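Local coordinates for cyclic GMP-AMP synthase-like receptor (Tribolium castaneum, PDB 7LT2), which senses double-stranded RNA and, as a nucleotidyltransferase, makes cyclic GMP-AMP from ATP and GTP in innate immunity, at residues L63-P68 with I265-E270; L242-Q247 with Y323-K328; A277-K282 with N329-H334; E314-Q319 with I338-I343. All coordinates share one frame; numbering follows the deposited sequence.

Overall arrangement
Contacts 1 and 2 join the nucleotidyltransferase part to the helical part, their centres about 22 Å apart; both include residues assigned by similarity to nucleotide binding. Contacts 3 and 4 lie within the helical part. Contact 3 touches the other three: a probable hydrogen bond between the side chains of K269 and S278 ties it to contact 1, another between the backbones of Y323 and N329 to contact 2, and the N330 side chain reaches the Q319 carbonyl of contact 4, whose centre is about 12 Å away. The bound manganese lies about 13 Å from the W325 side chain of contact 2.

Contact 1 of 4, residues L63-P68 with I265-E270; sequences LKVGKP and IKKLKE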
# COMPACT_ATOMS: atom_id res chain seq x y z
N LEU A 63 -0.36 9.69 -2.14
CA LEU A 63 -1.52 9.63 -3.02
C LEU A 63 -2.84 9.52 -2.26
O LEU A 63 -3.88 9.25 -2.88
CB LEU A 63 -1.39 8.43 -3.98
CG LEU A 63 -0.21 8.43 -4.95
CD1 LEU A 63 -0.19 7.12 -5.73
CD2 LEU A 63 -0.28 9.62 -5.89
N LYS A 64 -2.84 9.74 -0.95
CA LYS A 64 -4.06 9.63 -0.16
C LYS A 64 -4.94 10.87 -0.35
O LYS A 64 -4.46 12.00 -0.24
CB LYS A 64 -3.73 9.44 1.32
CG LYS A 64 -4.96 9.39 2.24
CD LYS A 64 -5.87 8.22 1.90
CE LYS A 64 -7.14 8.23 2.74
NZ LYS A 64 -8.14 7.26 2.25
N VAL A 65 -6.22 10.65 -0.65
CA VAL A 65 -7.21 11.71 -0.74
C VAL A 65 -7.87 11.88 0.62
O VAL A 65 -8.46 10.94 1.16
CB VAL A 65 -8.26 11.39 -1.81
CG1 VAL A 65 -9.36 12.45 -1.82
CG2 VAL A 65 -7.61 11.27 -3.18
N GLY A 66 -7.77 13.09 1.19
CA GLY A 66 -8.43 13.36 2.45
C GLY A 66 -7.60 12.91 3.65
O GLY A 66 -6.40 12.69 3.57
N LYS A 67 -8.28 12.77 4.78
CA LYS A 67 -7.60 12.40 6.02
C LYS A 67 -7.09 10.97 5.93
O LYS A 67 -7.87 10.05 5.65
CB LYS A 67 -8.53 12.55 7.23
CG LYS A 67 -7.86 12.19 8.56
CD LYS A 67 -8.79 12.35 9.74
CE LYS A 67 -10.02 11.48 9.60
NZ LYS A 67 -9.67 10.04 9.64
N PRO A 68 -5.80 10.73 6.16
CA PRO A 68 -5.30 9.35 6.15
C PRO A 68 -5.87 8.56 7.31
O PRO A 68 -6.11 9.09 8.40
CB PRO A 68 -3.78 9.52 6.27
CG PRO A 68 -3.57 10.86 6.85
CD PRO A 68 -4.74 11.72 6.44
N ILE A 265 -8.02 12.83 -9.75
CA ILE A 265 -8.79 11.77 -10.39
C ILE A 265 -9.36 10.82 -9.34
O ILE A 265 -10.52 10.39 -9.44
CB ILE A 265 -7.93 11.03 -11.43
CG1 ILE A 265 -7.62 11.97 -12.60
CG2 ILE A 265 -8.64 9.77 -11.92
CD1 ILE A 265 -6.70 11.38 -13.65
N LYS A 266 -8.58 10.49 -8.30
CA LYS A 266 -9.12 9.64 -7.24
C LYS A 266 -10.28 10.31 -6.52
O LYS A 266 -11.24 9.65 -6.11
CB LYS A 266 -8.01 9.27 -6.24
CG LYS A 266 -7.03 8.23 -6.75
CD LYS A 266 -5.89 7.99 -5.76
CE LYS A 266 -6.39 7.38 -4.47
NZ LYS A 266 -5.28 6.91 -3.57
N LYS A 267 -10.21 11.64 -6.34
CA LYS A 267 -11.33 12.36 -5.73
C LYS A 267 -12.57 12.25 -6.60
O LYS A 267 -13.68 12.03 -6.10
CB LYS A 267 -10.95 13.82 -5.51
CG LYS A 267 -12.00 14.67 -4.79
CD LYS A 267 -12.14 14.26 -3.33
CE LYS A 267 -12.94 15.27 -2.52
NZ LYS A 267 -14.33 15.39 -3.03
N LEU A 268 -12.40 12.40 -7.92
CA LEU A 268 -13.51 12.21 -8.85
C LEU A 268 -14.06 10.79 -8.76
O LEU A 268 -15.28 10.59 -8.80
CB LEU A 268 -13.04 12.52 -10.27
CG LEU A 268 -14.06 12.44 -11.41
CD1 LEU A 268 -15.19 13.43 -11.18
CD2 LEU A 268 -13.38 12.67 -12.75
N LYS A 269 -13.17 9.81 -8.65
CA LYS A 269 -13.60 8.42 -8.53
C LYS A 269 -14.42 8.20 -7.27
O LYS A 269 -15.46 7.52 -7.30
CB LYS A 269 -12.37 7.50 -8.55
CG LYS A 269 -12.66 6.01 -8.43
CD LYS A 269 -12.59 5.50 -6.99
CE LYS A 269 -11.16 5.48 -6.47
NZ LYS A 269 -11.08 4.88 -5.11
N GLU A 270 -13.98 8.77 -6.15
CA GLU A 270 -14.71 8.62 -4.89
C GLU A 270 -16.11 9.19 -4.99
O GLU A 270 -17.05 8.65 -4.39
CB GLU A 270 -13.96 9.30 -3.75
CG GLU A 270 -12.72 8.60 -3.28
CD GLU A 270 -12.07 9.32 -2.11
OE1 GLU A 270 -12.75 10.15 -1.47
OE2 GLU A 270 -10.88 9.07 -1.84
O HOH W 1 -7.48 7.97 -1.25
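The ammonium nitrogen of K266 meets the carbonyl oxygen of L63 in a short hydrogen bond, NZ to O 2.8 Å, the one direct bond between the loop 63-68 and the helical turn 265-270. The nitrogen approaches from above the carbonyl plane, 44° out of it. A water extends the grip: it accepts from the backbone N of V65 at 3.0 Å, and more weakly from K266 NZ. The lysine chain reaches this place by a bend at its third torsion (chi3 65°), which turns an otherwise extended chain toward the loop.

V65 carries the apolar part of the contact. Its two methyls divide the work: CG2 slides past CB of K266 at 3.7 Å, while CG1 meets CD of K267 at 3.6 Å, the two side chains crossing at about a right angle. E270 comes from the opposite direction and lays OE2 3.5 Å from V65 CB, a carboxylate against an aliphatic branch. The same OE2 is 5.2 Å from K64 NZ, where a weak attraction is possible without contact. The end of K267 leads away to E370 and the carbonyl of L365.

K266, ATP-binding by similarity, also packs on S58 and I281, and I265 and L268 lie against helix 301-318; helix 258-272 thus meets helices 278-291 and 301-318 and the loop before strand 70-77.

Contact 2 of 4, residues L242-Q247 with Y323-K328; sequences LSFQEQ and YYWCRK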
# COMPACT_ATOMS: atom_id res chain seq x y z
N LEU A 242 2.92 -10.68 -5.40
CA LEU A 242 4.16 -9.92 -5.49
C LEU A 242 3.91 -8.47 -5.13
O LEU A 242 2.88 -7.90 -5.49
CB LEU A 242 4.75 -10.01 -6.90
CG LEU A 242 5.34 -11.36 -7.29
CD1 LEU A 242 5.39 -11.48 -8.79
CD2 LEU A 242 6.74 -11.52 -6.70
N SER A 243 4.85 -7.88 -4.40
CA SER A 243 4.83 -6.46 -4.13
C SER A 243 6.05 -5.82 -4.78
O SER A 243 7.20 -6.10 -4.39
CB SER A 243 4.80 -6.16 -2.63
OG SER A 243 4.87 -4.76 -2.43
N PHE A 244 5.80 -4.97 -5.77
CA PHE A 244 6.81 -4.11 -6.36
C PHE A 244 6.57 -2.66 -5.95
O PHE A 244 6.92 -1.73 -6.69
CB PHE A 244 6.81 -4.27 -7.88
CG PHE A 244 7.06 -5.69 -8.34
CD1 PHE A 244 8.28 -6.30 -8.11
CD2 PHE A 244 6.06 -6.42 -8.98
CE1 PHE A 244 8.52 -7.61 -8.52
CE2 PHE A 244 6.29 -7.72 -9.39
CZ PHE A 244 7.52 -8.32 -9.16
N GLN A 245 5.98 -2.47 -4.77
CA GLN A 245 5.62 -1.13 -4.30
C GLN A 245 6.84 -0.25 -4.07
O GLN A 245 6.74 0.98 -4.17
CB GLN A 245 4.82 -1.21 -3.00
CG GLN A 245 3.48 -1.91 -3.11
CD GLN A 245 2.86 -2.11 -1.74
OE1 GLN A 245 2.13 -1.25 -1.25
NE2 GLN A 245 3.17 -3.24 -1.10
N GLU A 246 7.98 -0.83 -3.71
CA GLU A 246 9.17 -0.01 -3.53
C GLU A 246 9.61 0.60 -4.86
O GLU A 246 9.98 1.78 -4.91
CB GLU A 246 10.30 -0.82 -2.90
CG GLU A 246 11.39 0.07 -2.29
CD GLU A 246 11.98 -0.52 -1.02
OE1 GLU A 246 11.90 -1.75 -0.84
OE2 GLU A 246 12.52 0.25 -0.20
N GLN A 247 9.53 -0.17 -5.94
CA GLN A 247 9.86 0.35 -7.26
C GLN A 247 8.79 1.31 -7.78
O GLN A 247 9.12 2.32 -8.40
CB GLN A 247 10.05 -0.81 -8.24
CG GLN A 247 11.32 -1.63 -7.99
CD GLN A 247 11.15 -2.65 -6.88
OE1 GLN A 247 10.03 -2.98 -6.47
NE2 GLN A 247 12.27 -3.17 -6.39
N TYR A 323 -2.32 -5.26 -15.31
CA TYR A 323 -1.35 -5.20 -14.23
C TYR A 323 -0.00 -4.78 -14.79
O TYR A 323 0.47 -5.34 -15.78
CB TYR A 323 -1.28 -6.58 -13.55
CG TYR A 323 -0.37 -6.71 -12.35
CD1 TYR A 323 -0.28 -5.71 -11.39
CD2 TYR A 323 0.38 -7.87 -12.17
CE1 TYR A 323 0.55 -5.86 -10.29
CE2 TYR A 323 1.21 -8.02 -11.08
CZ TYR A 323 1.29 -7.02 -10.14
OH TYR A 323 2.13 -7.18 -9.05
N TYR A 324 0.59 -3.74 -14.20
CA TYR A 324 1.77 -3.14 -14.80
C TYR A 324 2.94 -4.12 -14.86
O TYR A 324 3.77 -4.04 -15.78
CB TYR A 324 2.16 -1.89 -14.01
CG TYR A 324 3.41 -1.20 -14.53
CD1 TYR A 324 3.38 -0.47 -15.71
CD2 TYR A 324 4.60 -1.27 -13.83
CE1 TYR A 324 4.52 0.17 -16.19
CE2 TYR A 324 5.74 -0.63 -14.29
CZ TYR A 324 5.69 0.08 -15.47
OH TYR A 324 6.82 0.71 -15.94
N TRP A 325 3.02 -5.03 -13.90
CA TRP A 325 4.15 -5.94 -13.79
C TRP A 325 3.91 -7.30 -14.45
O TRP A 325 4.87 -8.03 -14.68
CB TRP A 325 4.51 -6.14 -12.31
CG TRP A 325 4.81 -4.84 -11.64
CD1 TRP A 325 3.97 -4.11 -10.86
CD2 TRP A 325 6.03 -4.10 -11.73
NE1 TRP A 325 4.60 -2.96 -10.44
CE2 TRP A 325 5.87 -2.93 -10.96
CE3 TRP A 325 7.25 -4.32 -12.38
CZ2 TRP A 325 6.88 -1.98 -10.82
CZ3 TRP A 325 8.25 -3.38 -12.24
CH2 TRP A 325 8.06 -2.22 -11.47
N CYS A 326 2.66 -7.64 -14.75
CA CYS A 326 2.34 -8.92 -15.39
C CYS A 326 1.08 -8.68 -16.22
O CYS A 326 -0.04 -8.75 -15.71
CB CYS A 326 2.15 -10.01 -14.35
SG CYS A 326 2.02 -11.69 -15.01
N ARG A 327 1.29 -8.40 -17.51
CA ARG A 327 0.21 -7.85 -18.34
C ARG A 327 -0.95 -8.82 -18.53
O ARG A 327 -2.06 -8.37 -18.83
CB ARG A 327 0.77 -7.43 -19.70
CG ARG A 327 1.59 -8.51 -20.38
CD ARG A 327 1.95 -8.10 -21.80
NE ARG A 327 0.76 -7.91 -22.63
CZ ARG A 327 0.05 -8.91 -23.14
NH1 ARG A 327 0.36 -10.17 -22.91
NH2 ARG A 327 -1.01 -8.62 -23.89
N LYS A 328 -0.73 -10.12 -18.38
CA LYS A 328 -1.81 -11.09 -18.55
C LYS A 328 -2.87 -11.00 -17.45
O LYS A 328 -3.89 -11.68 -17.55
CB LYS A 328 -1.24 -12.50 -18.62
CG LYS A 328 -0.66 -12.85 -19.98
CD LYS A 328 -0.30 -14.32 -20.06
CE LYS A 328 -0.29 -14.80 -21.51
NZ LYS A 328 0.62 -13.99 -22.37
O HOH W 2 1.15 -9.59 -7.57
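Y323 brings its phenol oxygen beside the end of strand 240-243, where OH lies 4.0 Å from CD2 of F244. A water bridges the rest of the way, 3.0 Å from Y323 OH and accepting from the backbone N of L242. Next along the chain, Y324 turns back on its neighbour: its CD2 sits 3.5 Å above the indole plane of W325, over the centre. W325 then carries the main touch. Over its opposite face comes F244, with CB 3.7 Å from the centroid of the five-membered ring and 22° off the normal, a CH-pi contact. The phenyl ring itself is inclined at 41° to that five-membered ring, pressing CD2 to within 3.3 Å of W325 CG. On the benzo side, CH2 of W325 reaches CB of Q247 at 4.0 Å, while the indole NE1 is bonded to E248. The indole has Y324 over one face and F244, off-centre, over the other, its rotation further fixed by the carboxylate. F244 is the N-cap residue of helix 245-251, in a run assigned by similarity to GTP binding; the lobes meet through buried aromatic surface, and with its N-H satisfied by E248 the indole can be buried.

Contact 3 of 4, residues A277-K282 with N329-H334; sequences ASYYIK and NNLIGH
With CG anti to the carbonyl carbon (chi1 -52°), the side chain of Y280 leaves helix 278-291 toward the loop 329-334, while H334, whose CG lies between its backbone N and carbonyl carbon (chi1 62°), comes to meet it from the opposite direction. The phenol oxygen arrives at the edge of the imidazole, near its plane, with Y280 OH 3.2 Å from H334 CE1. A water stands 3.2 Å from Y280 OH and donates to the carbonyl oxygen of L331 at 2.8 Å, so the hydroxyl has a water-mediated link to the loop backbone.

The loop takes this shape through a type I beta turn from N330 to G333, reinforced by an Asx turn in which N330 OD1 accepts from I332 N at 3.2 Å, the donor well above the amide carbonyl plane. The turn sets L331 and I332 against the tyrosine. L331 crosses the ring obliquely, its CB 3.8 Å from Y280 CD1 and its carbonyl carbon over one face; the methyl of A277 covers the opposite face, 3.5 Å above the ring plane. I332 brings CG2 to 3.4 Å from Y280 CD2.

Y279, its hydroxyl held by E248, offers its ring to L331 CD1. Residues 278-282 are assigned by similarity to ATP binding, and K282 is salt-bridged to E248 and D61.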
# COMPACT_ATOMS: atom_id res chain seq x y z
N ALA A 277 -11.16 0.51 -8.04
CA ALA A 277 -10.22 0.54 -6.93
C ALA A 277 -9.09 1.54 -7.20
O ALA A 277 -8.69 1.76 -8.35
CB ALA A 277 -9.63 -0.86 -6.70
N SER A 278 -8.58 2.13 -6.12
CA SER A 278 -7.53 3.14 -6.25
C SER A 278 -6.30 2.59 -6.96
O SER A 278 -5.65 3.31 -7.73
CB SER A 278 -7.16 3.68 -4.87
OG SER A 278 -8.24 4.39 -4.30
N TYR A 279 -5.95 1.32 -6.72
CA TYR A 279 -4.75 0.78 -7.37
C TYR A 279 -4.91 0.71 -8.88
O TYR A 279 -3.92 0.74 -9.61
CB TYR A 279 -4.40 -0.60 -6.82
CG TYR A 279 -3.07 -1.13 -7.33
CD1 TYR A 279 -1.87 -0.53 -6.96
CD2 TYR A 279 -3.02 -2.21 -8.19
CE1 TYR A 279 -0.65 -1.01 -7.43
CE2 TYR A 279 -1.81 -2.70 -8.66
CZ TYR A 279 -0.63 -2.10 -8.28
OH TYR A 279 0.57 -2.60 -8.76
N TYR A 280 -6.15 0.62 -9.37
CA TYR A 280 -6.36 0.62 -10.81
C TYR A 280 -6.02 1.98 -11.41
O TYR A 280 -5.48 2.05 -12.52
CB TYR A 280 -7.81 0.24 -11.15
CG TYR A 280 -8.31 -1.05 -10.51
CD1 TYR A 280 -7.42 -1.97 -9.97
CD2 TYR A 280 -9.66 -1.33 -10.46
CE1 TYR A 280 -7.87 -3.14 -9.39
CE2 TYR A 280 -10.13 -2.50 -9.88
CZ TYR A 280 -9.23 -3.40 -9.34
OH TYR A 280 -9.68 -4.56 -8.76
N ILE A 281 -6.31 3.06 -10.68
CA ILE A 281 -5.91 4.39 -11.13
C ILE A 281 -4.40 4.54 -11.05
O ILE A 281 -3.77 5.06 -11.98
CB ILE A 281 -6.64 5.47 -10.31
CG1 ILE A 281 -8.14 5.43 -10.60
CG2 ILE A 281 -6.09 6.85 -10.63
CD1 ILE A 281 -8.97 6.24 -9.62
N LYS A 282 -3.80 4.09 -9.94
CA LYS A 282 -2.34 4.10 -9.84
C LYS A 282 -1.71 3.35 -11.00
O LYS A 282 -0.73 3.81 -11.60
CB LYS A 282 -1.91 3.48 -8.51
CG LYS A 282 -0.43 3.67 -8.17
CD LYS A 282 -0.03 2.83 -6.97
CE LYS A 282 1.43 3.06 -6.58
NZ LYS A 282 1.88 2.10 -5.53
N ASN A 329 -2.64 -10.19 -16.43
CA ASN A 329 -3.63 -9.95 -15.38
C ASN A 329 -4.35 -8.65 -15.71
O ASN A 329 -3.75 -7.57 -15.64
CB ASN A 329 -2.94 -9.87 -14.01
CG ASN A 329 -3.91 -9.80 -12.85
OD1 ASN A 329 -4.95 -9.14 -12.93
ND2 ASN A 329 -3.58 -10.48 -11.76
N ASN A 330 -5.62 -8.74 -16.10
CA ASN A 330 -6.45 -7.56 -16.32
C ASN A 330 -7.09 -7.18 -14.99
O ASN A 330 -7.97 -7.88 -14.49
CB ASN A 330 -7.50 -7.83 -17.40
CG ASN A 330 -8.43 -6.64 -17.64
OD1 ASN A 330 -8.26 -5.55 -17.08
ND2 ASN A 330 -9.42 -6.85 -18.50
N LEU A 331 -6.65 -6.05 -14.42
CA LEU A 331 -7.08 -5.67 -13.08
C LEU A 331 -8.59 -5.44 -12.99
O LEU A 331 -9.17 -5.57 -11.91
CB LEU A 331 -6.33 -4.42 -12.62
CG LEU A 331 -4.82 -4.58 -12.44
CD1 LEU A 331 -4.20 -3.30 -11.90
CD2 LEU A 331 -4.52 -5.76 -11.51
N ILE A 332 -9.23 -5.08 -14.10
CA ILE A 332 -10.67 -4.88 -14.10
C ILE A 332 -11.39 -5.94 -14.94
O ILE A 332 -12.53 -5.75 -15.33
CB ILE A 332 -11.05 -3.46 -14.57
CG1 ILE A 332 -10.49 -3.18 -15.96
CG2 ILE A 332 -10.56 -2.43 -13.57
CD1 ILE A 332 -10.92 -1.84 -16.53
N GLY A 333 -10.72 -7.06 -15.20
CA GLY A 333 -11.34 -8.14 -15.95
C GLY A 333 -12.56 -8.73 -15.28
O GLY A 333 -13.39 -9.35 -15.96
N HIS A 334 -12.70 -8.55 -13.97
CA HIS A 334 -13.82 -9.08 -13.23
C HIS A 334 -15.03 -8.15 -13.19
O HIS A 334 -16.10 -8.57 -12.76
CB HIS A 334 -13.40 -9.40 -11.79
CG HIS A 334 -12.93 -8.21 -11.02
ND1 HIS A 334 -11.73 -7.59 -11.27
CD2 HIS A 334 -13.51 -7.50 -10.02
CE1 HIS A 334 -11.58 -6.56 -10.45
NE2 HIS A 334 -12.66 -6.49 -9.69
O HOH W 3 -7.93 -6.99 -9.79
O HOH W 4 -12.70 -4.69 -8.04

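Contact 4 of 4, residues E314-Q319 with I338-I343; sequences EFIADQ and ITLNNI
Q319 and L340 cross at a slant, the aliphatic part of the glutamine lying against the leucine's branch: CD1 of L340 is 3.7 Å from Q319 CG and equally near its CB. Beyond CG the glutamine stays extended (chi2 -176°), which carries its amide past the leucine to N341. There the two amide groups are inclined at 49° to each other, and Q319 NE2 gives N341 OD1 a weak hydrogen bond, 3.0 Å long but bent to 122° at the hydrogen. The same OD1 lies 2.6 Å from a water that is also within hydrogen-bonding distance of the A317 carbonyl oxygen, though it cannot donate to every acceptor around it.

Where helix 301-318 ends, the chain closes in a Schellman motif: Q319 takes a positive phi, and from this position its side chain extends toward helix 337-354. Its own carbonyl oxygen accepts from N330 ND2 in the loop joining the two helices, both of which belong to the HhH/H2TH-like part of the Mab-21 family.

On the buried side, I316 points its CG2 at the neighbouring helix. That methyl is anti to the backbone N and touches the L340 carbonyl oxygen at 3.6 Å, with CD2 of L340 and CG2 of I343 a little farther off, the latter at 4.2 Å. I316 also packs on S344, the residue after I343, and on I276, while I343 reaches H273 and N275 beyond helix 258-272.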
# COMPACT_ATOMS: atom_id res chain seq x y z
N GLU A 314 -9.99 6.14 -21.49
CA GLU A 314 -9.77 5.18 -22.57
C GLU A 314 -9.51 3.78 -22.04
O GLU A 314 -9.94 2.79 -22.64
CB GLU A 314 -8.62 5.64 -23.46
CG GLU A 314 -8.88 6.95 -24.18
CD GLU A 314 -10.01 6.87 -25.19
OE1 GLU A 314 -10.39 5.74 -25.57
OE2 GLU A 314 -10.52 7.94 -25.59
N PHE A 315 -8.78 3.67 -20.92
CA PHE A 315 -8.61 2.37 -20.27
C PHE A 315 -9.95 1.79 -19.85
O PHE A 315 -10.23 0.61 -20.08
CB PHE A 315 -7.68 2.50 -19.06
CG PHE A 315 -6.21 2.50 -19.40
CD1 PHE A 315 -5.52 1.31 -19.55
CD2 PHE A 315 -5.52 3.69 -19.53
CE1 PHE A 315 -4.16 1.30 -19.84
CE2 PHE A 315 -4.17 3.69 -19.82
CZ PHE A 315 -3.49 2.50 -19.98
N ILE A 316 -10.78 2.61 -19.21
CA ILE A 316 -12.08 2.14 -18.74
C ILE A 316 -12.95 1.73 -19.92
O ILE A 316 -13.58 0.67 -19.92
CB ILE A 316 -12.76 3.22 -17.88
CG1 ILE A 316 -11.92 3.54 -16.65
CG2 ILE A 316 -14.16 2.78 -17.47
CD1 ILE A 316 -11.79 2.39 -15.68
N ALA A 317 -13.00 2.58 -20.96
CA ALA A 317 -13.79 2.27 -22.15
C ALA A 317 -13.31 0.98 -22.81
O ALA A 317 -14.12 0.16 -23.25
CB ALA A 317 -13.73 3.43 -23.14
N ASP A 318 -11.99 0.80 -22.89
CA ASP A 318 -11.42 -0.43 -23.43
C ASP A 318 -11.65 -1.63 -22.50
O ASP A 318 -11.43 -2.77 -22.92
CB ASP A 318 -9.92 -0.24 -23.68
CG ASP A 318 -9.31 -1.36 -24.50
OD1 ASP A 318 -9.83 -1.64 -25.61
OD2 ASP A 318 -8.30 -1.94 -24.05
N GLN A 319 -12.09 -1.38 -21.26
CA GLN A 319 -12.38 -2.43 -20.28
C GLN A 319 -11.15 -3.28 -19.98
O GLN A 319 -11.26 -4.48 -19.71
CB GLN A 319 -13.57 -3.29 -20.74
CG GLN A 319 -14.82 -2.45 -20.99
CD GLN A 319 -16.04 -3.26 -21.34
OE1 GLN A 319 -16.01 -4.50 -21.37
NE2 GLN A 319 -17.14 -2.57 -21.61
N ILE A 338 -21.39 -3.66 -18.47
CA ILE A 338 -22.37 -2.60 -18.24
C ILE A 338 -21.84 -1.58 -17.24
O ILE A 338 -21.96 -0.37 -17.45
CB ILE A 338 -23.71 -3.21 -17.77
CG1 ILE A 338 -24.39 -3.95 -18.92
CG2 ILE A 338 -24.63 -2.14 -17.20
CD1 ILE A 338 -25.58 -4.77 -18.50
N THR A 339 -21.24 -2.06 -16.15
CA THR A 339 -20.66 -1.16 -15.16
C THR A 339 -19.57 -0.28 -15.77
O THR A 339 -19.55 0.94 -15.56
CB THR A 339 -20.09 -1.97 -13.99
OG1 THR A 339 -21.12 -2.79 -13.43
CG2 THR A 339 -19.52 -1.06 -12.91
N LEU A 340 -18.66 -0.88 -16.54
CA LEU A 340 -17.57 -0.11 -17.13
C LEU A 340 -18.09 0.84 -18.21
O LEU A 340 -17.57 1.96 -18.35
CB LEU A 340 -16.52 -1.06 -17.71
CG LEU A 340 -15.85 -1.95 -16.67
CD1 LEU A 340 -14.99 -3.01 -17.35
CD2 LEU A 340 -15.01 -1.10 -15.72
N ASN A 341 -19.09 0.42 -18.98
CA ASN A 341 -19.71 1.31 -19.96
C ASN A 341 -20.31 2.54 -19.28
O ASN A 341 -20.11 3.67 -19.73
CB ASN A 341 -20.77 0.57 -20.77
CG ASN A 341 -20.17 -0.38 -21.80
OD1 ASN A 341 -18.99 -0.30 -22.13
ND2 ASN A 341 -21.00 -1.27 -22.34
N ASN A 342 -21.06 2.33 -18.20
CA ASN A 342 -21.68 3.45 -17.50
C ASN A 342 -20.63 4.39 -16.92
O ASN A 342 -20.78 5.61 -16.99
CB ASN A 342 -22.60 2.94 -16.39
CG ASN A 342 -23.85 2.25 -16.91
OD1 ASN A 342 -24.25 2.45 -18.06
ND2 ASN A 342 -24.47 1.45 -16.06
N ILE A 343 -19.57 3.84 -16.34
CA ILE A 343 -18.54 4.69 -15.76
C ILE A 343 -17.82 5.49 -16.84
O ILE A 343 -17.58 6.69 -16.69
CB ILE A 343 -17.56 3.85 -14.91
CG1 ILE A 343 -18.29 3.27 -13.70
CG2 ILE A 343 -16.38 4.70 -14.45
CD1 ILE A 343 -17.47 2.27 -12.92
O HOH W 5 -16.89 0.41 -23.53